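Exopolygalacturonase (Yersinia enterocolitica, PDB 2UVF) hydrolyses polygalacturonan chains of pectin from a chain end as a family 28 exo-acting glycoside hydrolase, probably in the periplasm, and probably releases digalacturonic acid. Local coordinates at residues Gly305-Ala308 with Lys309-Glu313; Lys535-Ser538 with Ile539-Lys542. One frame throughout, in Å; residues are numbered along the deposited sequence.

Contact 1: Gly305-Ala308 with Lys309-Glu313; sequences GILA and KNQVE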
loop_
_atom_site.group_PDB
_atom_site.type_symbol
_atom_site.label_atom_id
_atom_site.label_comp_id
_atom_site.label_asym_id
_atom_site.label_seq_id
_atom_site.Cartn_x
_atom_site.Cartn_y
_atom_site.Cartn_z
ATOM N N GLY A 305 19.048 8.641 13.716
ATOM C CA GLY A 305 19.144 7.400 12.963
ATOM C C GLY A 305 19.932 6.333 13.671
ATOM O O GLY A 305 20.596 6.591 14.670
ATOM N N ILE A 306 19.834 5.122 13.153
ATOM C CA ILE A 306 20.718 4.035 13.527
ATOM C C ILE A 306 21.370 3.608 12.203
ATOM O O ILE A 306 22.423 4.137 11.856
ATOM C CB ILE A 306 19.986 2.873 14.236
ATOM C CG1 ILE A 306 19.225 3.371 15.478
ATOM C CG2 ILE A 306 20.963 1.771 14.600
ATOM C CD1 ILE A 306 18.523 2.222 16.274
ATOM N N LEU A 307 20.747 2.700 11.450
ATOM C CA LEU A 307 21.177 2.448 10.075
ATOM C C LEU A 307 21.165 3.709 9.207
ATOM O O LEU A 307 22.072 3.917 8.417
ATOM C CB LEU A 307 20.361 1.348 9.418
ATOM C CG LEU A 307 20.773 1.066 7.979
ATOM C CD1 LEU A 307 22.232 0.568 7.894
ATOM C CD2 LEU A 307 19.819 0.104 7.334
ATOM N N ALA A 308 20.155 4.557 9.378
ATOM C CA ALA A 308 20.015 5.781 8.594
ATOM C C ALA A 308 21.068 6.843 8.929
ATOM O O ALA A 308 21.492 7.589 8.039
ATOM C CB ALA A 308 18.624 6.356 8.770
ATOM N N LYS A 309 21.452 6.928 10.214
ATOM C CA LYS A 309 22.566 7.775 10.678
ATOM C C LYS A 309 23.858 7.396 9.947
ATOM O O LYS A 309 24.480 8.255 9.316
ATOM C CB LYS A 309 22.768 7.626 12.183
ATOM C CG LYS A 309 23.945 8.395 12.758
ATOM C CD LYS A 309 24.089 8.089 14.237
ATOM C CE LYS A 309 25.149 8.944 14.914
ATOM N NZ LYS A 309 24.923 8.990 16.415
ATOM N N ASN A 310 24.207 6.106 10.008
ATOM C CA ASN A 310 25.447 5.550 9.494
ATOM C C ASN A 310 25.606 5.623 7.983
ATOM O O ASN A 310 26.696 5.896 7.481
ATOM C CB ASN A 310 25.610 4.106 9.983
ATOM C CG ASN A 310 25.770 4.008 11.510
ATOM O OD1 ASN A 310 25.941 5.014 12.193
ATOM N ND2 ASN A 310 25.730 2.794 12.034
ATOM N N GLN A 311 24.514 5.381 7.259
ATOM C CA GLN A 311 24.505 5.488 5.801
ATOM C C GLN A 311 24.628 6.935 5.307
ATOM O O GLN A 311 25.333 7.195 4.319
ATOM C CB GLN A 311 23.271 4.784 5.219
ATOM C CG GLN A 311 23.324 3.259 5.303
ATOM C CD GLN A 311 22.070 2.565 4.754
ATOM O OE1 GLN A 311 20.938 2.970 5.039
ATOM N NE2 GLN A 311 22.271 1.498 3.993
ATOM N N VAL A 312 23.980 7.887 5.993
ATOM C CA VAL A 312 24.121 9.312 5.628
ATOM C C VAL A 312 25.544 9.836 5.933
ATOM O O VAL A 312 26.156 10.495 5.096
ATOM C CB VAL A 312 22.992 10.222 6.232
ATOM C CG1 VAL A 312 23.196 11.685 5.893
ATOM C CG2 VAL A 312 21.613 9.755 5.760
ATOM N N GLU A 313 26.075 9.511 7.108
ATOM C CA GLU A 313 27.461 9.850 7.443
ATOM C C GLU A 313 28.496 9.258 6.449
ATOM O O GLU A 313 29.423 9.938 6.044
ATOM C CB GLU A 313 27.763 9.470 8.899
ATOM C CG GLU A 313 26.863 10.252 9.897
ATOM C CD GLU A 313 27.176 9.989 11.367
ATOM O OE1 GLU A 313 27.914 9.014 11.660
ATOM O OE2 GLU A 313 26.673 10.762 12.223
#

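Contact 2: Lys535-Ser538 with Ile539-Lys542; sequences KNPS and IEIK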
loop_
_atom_site.group_PDB
_atom_site.type_symbol
_atom_site.label_atom_id
_atom_site.label_comp_id
_atom_site.label_asym_id
_atom_site.label_seq_id
_atom_site.Cartn_x
_atom_site.Cartn_y
_atom_site.Cartn_z
ATOM N N LYS A 535 -6.886 21.968 8.918
ATOM C CA LYS A 535 -7.427 23.274 8.579
ATOM C C LYS A 535 -7.476 23.550 7.085
ATOM O O LYS A 535 -8.028 24.570 6.661
ATOM C CB LYS A 535 -6.655 24.387 9.280
ATOM C CG LYS A 535 -6.967 24.525 10.753
ATOM C CD LYS A 535 -6.395 25.817 11.325
ATOM C CE LYS A 535 -4.897 25.708 11.611
ATOM N NZ LYS A 535 -4.075 25.652 10.369
ATOM N N ASN A 536 -6.894 22.672 6.281
ATOM C CA ASN A 536 -6.999 22.872 4.846
ATOM C C ASN A 536 -8.337 22.303 4.365
ATOM O O ASN A 536 -9.036 21.654 5.144
ATOM C CB ASN A 536 -5.771 22.333 4.085
ATOM C CG ASN A 536 -4.713 23.426 3.807
ATOM O OD1 ASN A 536 -4.450 24.292 4.658
ATOM N ND2 ASN A 536 -4.110 23.385 2.608
ATOM N N PRO A 537 -8.708 22.569 3.097
ATOM C CA PRO A 537 -10.051 22.244 2.654
ATOM C C PRO A 537 -10.325 20.748 2.701
ATOM O O PRO A 537 -9.431 19.963 2.412
ATOM C CB PRO A 537 -10.067 22.746 1.207
ATOM C CG PRO A 537 -8.947 23.763 1.140
ATOM C CD PRO A 537 -7.913 23.179 2.010
ATOM N N SER A 538 -11.553 20.373 3.054
ATOM C CA SER A 538 -11.949 18.964 3.110
ATOM C C SER A 538 -11.759 18.269 1.767
ATOM O O SER A 538 -11.182 17.188 1.704
ATOM C CB SER A 538 -13.400 18.805 3.617
ATOM O OG SER A 538 -14.348 19.485 2.804
ATOM N N ILE A 539 -12.270 18.884 0.706
ATOM C CA ILE A 539 -12.037 18.440 -0.657
ATOM C C ILE A 539 -11.261 19.590 -1.318
ATOM O O ILE A 539 -11.678 20.752 -1.259
ATOM C CB ILE A 539 -13.358 18.083 -1.405
ATOM C CG1 ILE A 539 -14.090 16.929 -0.700
ATOM C CG2 ILE A 539 -13.072 17.714 -2.864
ATOM C CD1 ILE A 539 -15.438 16.488 -1.343
ATOM N N GLU A 540 -10.096 19.278 -1.876
ATOM C CA GLU A 540 -9.244 20.304 -2.431
ATOM C C GLU A 540 -8.659 19.894 -3.753
ATOM O O GLU A 540 -7.840 18.981 -3.841
ATOM C CB GLU A 540 -8.132 20.716 -1.469
ATOM C CG GLU A 540 -7.218 21.763 -2.071
ATOM C CD GLU A 540 -6.114 22.191 -1.150
ATOM O OE1 GLU A 540 -5.716 21.378 -0.290
ATOM O OE2 GLU A 540 -5.643 23.347 -1.288
ATOM N N ILE A 541 -9.101 20.604 -4.780
ATOM C CA ILE A 541 -8.679 20.395 -6.151
ATOM C C ILE A 541 -8.003 21.706 -6.564
ATOM O O ILE A 541 -8.552 22.787 -6.341
ATOM C CB ILE A 541 -9.912 20.020 -7.037
ATOM C CG1 ILE A 541 -10.471 18.642 -6.612
ATOM C CG2 ILE A 541 -9.559 20.028 -8.506
ATOM C CD1 ILE A 541 -11.945 18.415 -6.892
ATOM N N LYS A 542 -6.784 21.610 -7.095
ATOM C CA LYS A 542 -6.050 22.778 -7.607
ATOM C C LYS A 542 -5.109 22.409 -8.759
ATOM O O LYS A 542 -4.292 21.491 -8.643
ATOM C CB LYS A 542 -5.244 23.467 -6.502
ATOM C CG LYS A 542 -5.009 24.953 -6.777
ATOM C CD LYS A 542 -3.604 25.435 -6.404
ATOM C CE LYS A 542 -3.391 26.893 -6.829
ATOM N NZ LYS A 542 -3.634 27.157 -8.297
#

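Contact 1: Gly305-Ala308 with Lys309-Glu313
The side-chain amide of Asn310 faces the carbonyl oxygen of Ile306, and that of Gln311 faces the branched end of Leu307. Over one face of the Asn310 amide sits Ile306 O, 3.4 Å from Asn310 CG. Over one face of the Gln311 amide, Leu307 CD1 is above the amide carbon, 3.7 Å from Gln311 CD, and Leu307 CG is 3.5 Å from Gln311 OE1. This is the first turn of helix 307-317, with Ile306 at the N-cap. The helix lies outside the coils of the right-handed parallel beta-helix of family 28.

The polar atoms of both amides have partners elsewhere. Asn310 ND2 bonds Glu221 O, Gln311 OE1 accepts from Ser331 N, and Gln311 NE2 is also hydrogen-bonded outside the two segments. Both groups are therefore tied to their surroundings. In Leu307, CG lies opposite the backbone N (chi1 179°), beside the carbonyl carbon. A chi2 of 62° then sets CD1 over the glutamine amide.

Three backbone bonds begin the helix. Asn310 N gives to Ile306 O at 3.2 Å and Gln311 N to Leu307 O at 3.1 Å. Val312 N gives to Ala308 O. Lys309 CB rests 3.5 Å from Gly305 C, where the chain leaves helix 301-304. Val312 also packs on helix 322-328. Its CG2 lies beside the backbone N and comes 3.1 Å from Ala308 O.

Contact 2: Lys535-Ser538 with Ile539-Lys542
The Glu540 side chain crosses the Pro537 ring at a slant. Glu540 CB is 3.9 Å from Pro537 CB, and the carboxylate carbon Glu540 CD is 3.8 Å from Pro537 CD. The glutamate chain is extended, with CG opposite the backbone N (chi1 178°). This leaves Glu540 OE1 3.7 Å from Pro537 CD. The amide of Asn536 approaches the same carboxylate loosely, at 3.9 Å from Asn536 ND2 to Glu540 OE1, with the two planes 64° apart. The stronger partner of Glu540 OE1 is Gln493 NE2. That same nitrogen also bonds Pro537 O, so one glutamine joins loop and strand to strand 493-500.

Here a loop enters strand 539-542 of the parallel beta-helix. The strand lies between strand 493-500 of the preceding coil and strand 568-573 of the next.

Ile539 opens the strand and is buried. Its CB leaves the backbone away from the loop, yet stays against Ser538, and the side chain packs on Met495. Ile539 O is 3.6 Å from Pro537 CB. Ser538, also buried, leads into the strand, and its OG is hydrogen-bonded to Thr565 O.

How the contacts relate
Contacts 1 and 2 are separate parts of one chain. Their centres are about 36 Å apart, their nearest atoms about 29 Å, and they do not touch. Contact 1 comes first in sequence, on a helix outside the beta-helix coils. Contact 2 lies much later, where a loop runs into a strand of a coil. Contact 1 does not touch the bound sugar: the side chain of Gln311 is about 13 Å from a galacturonic acid. Leu307 touches Ala353, which directly precedes the pocket residue Phe354. The side chain of Ile306 is about 7 Å from a bound nickel ion, and that of Asn536 about 13 Å from one.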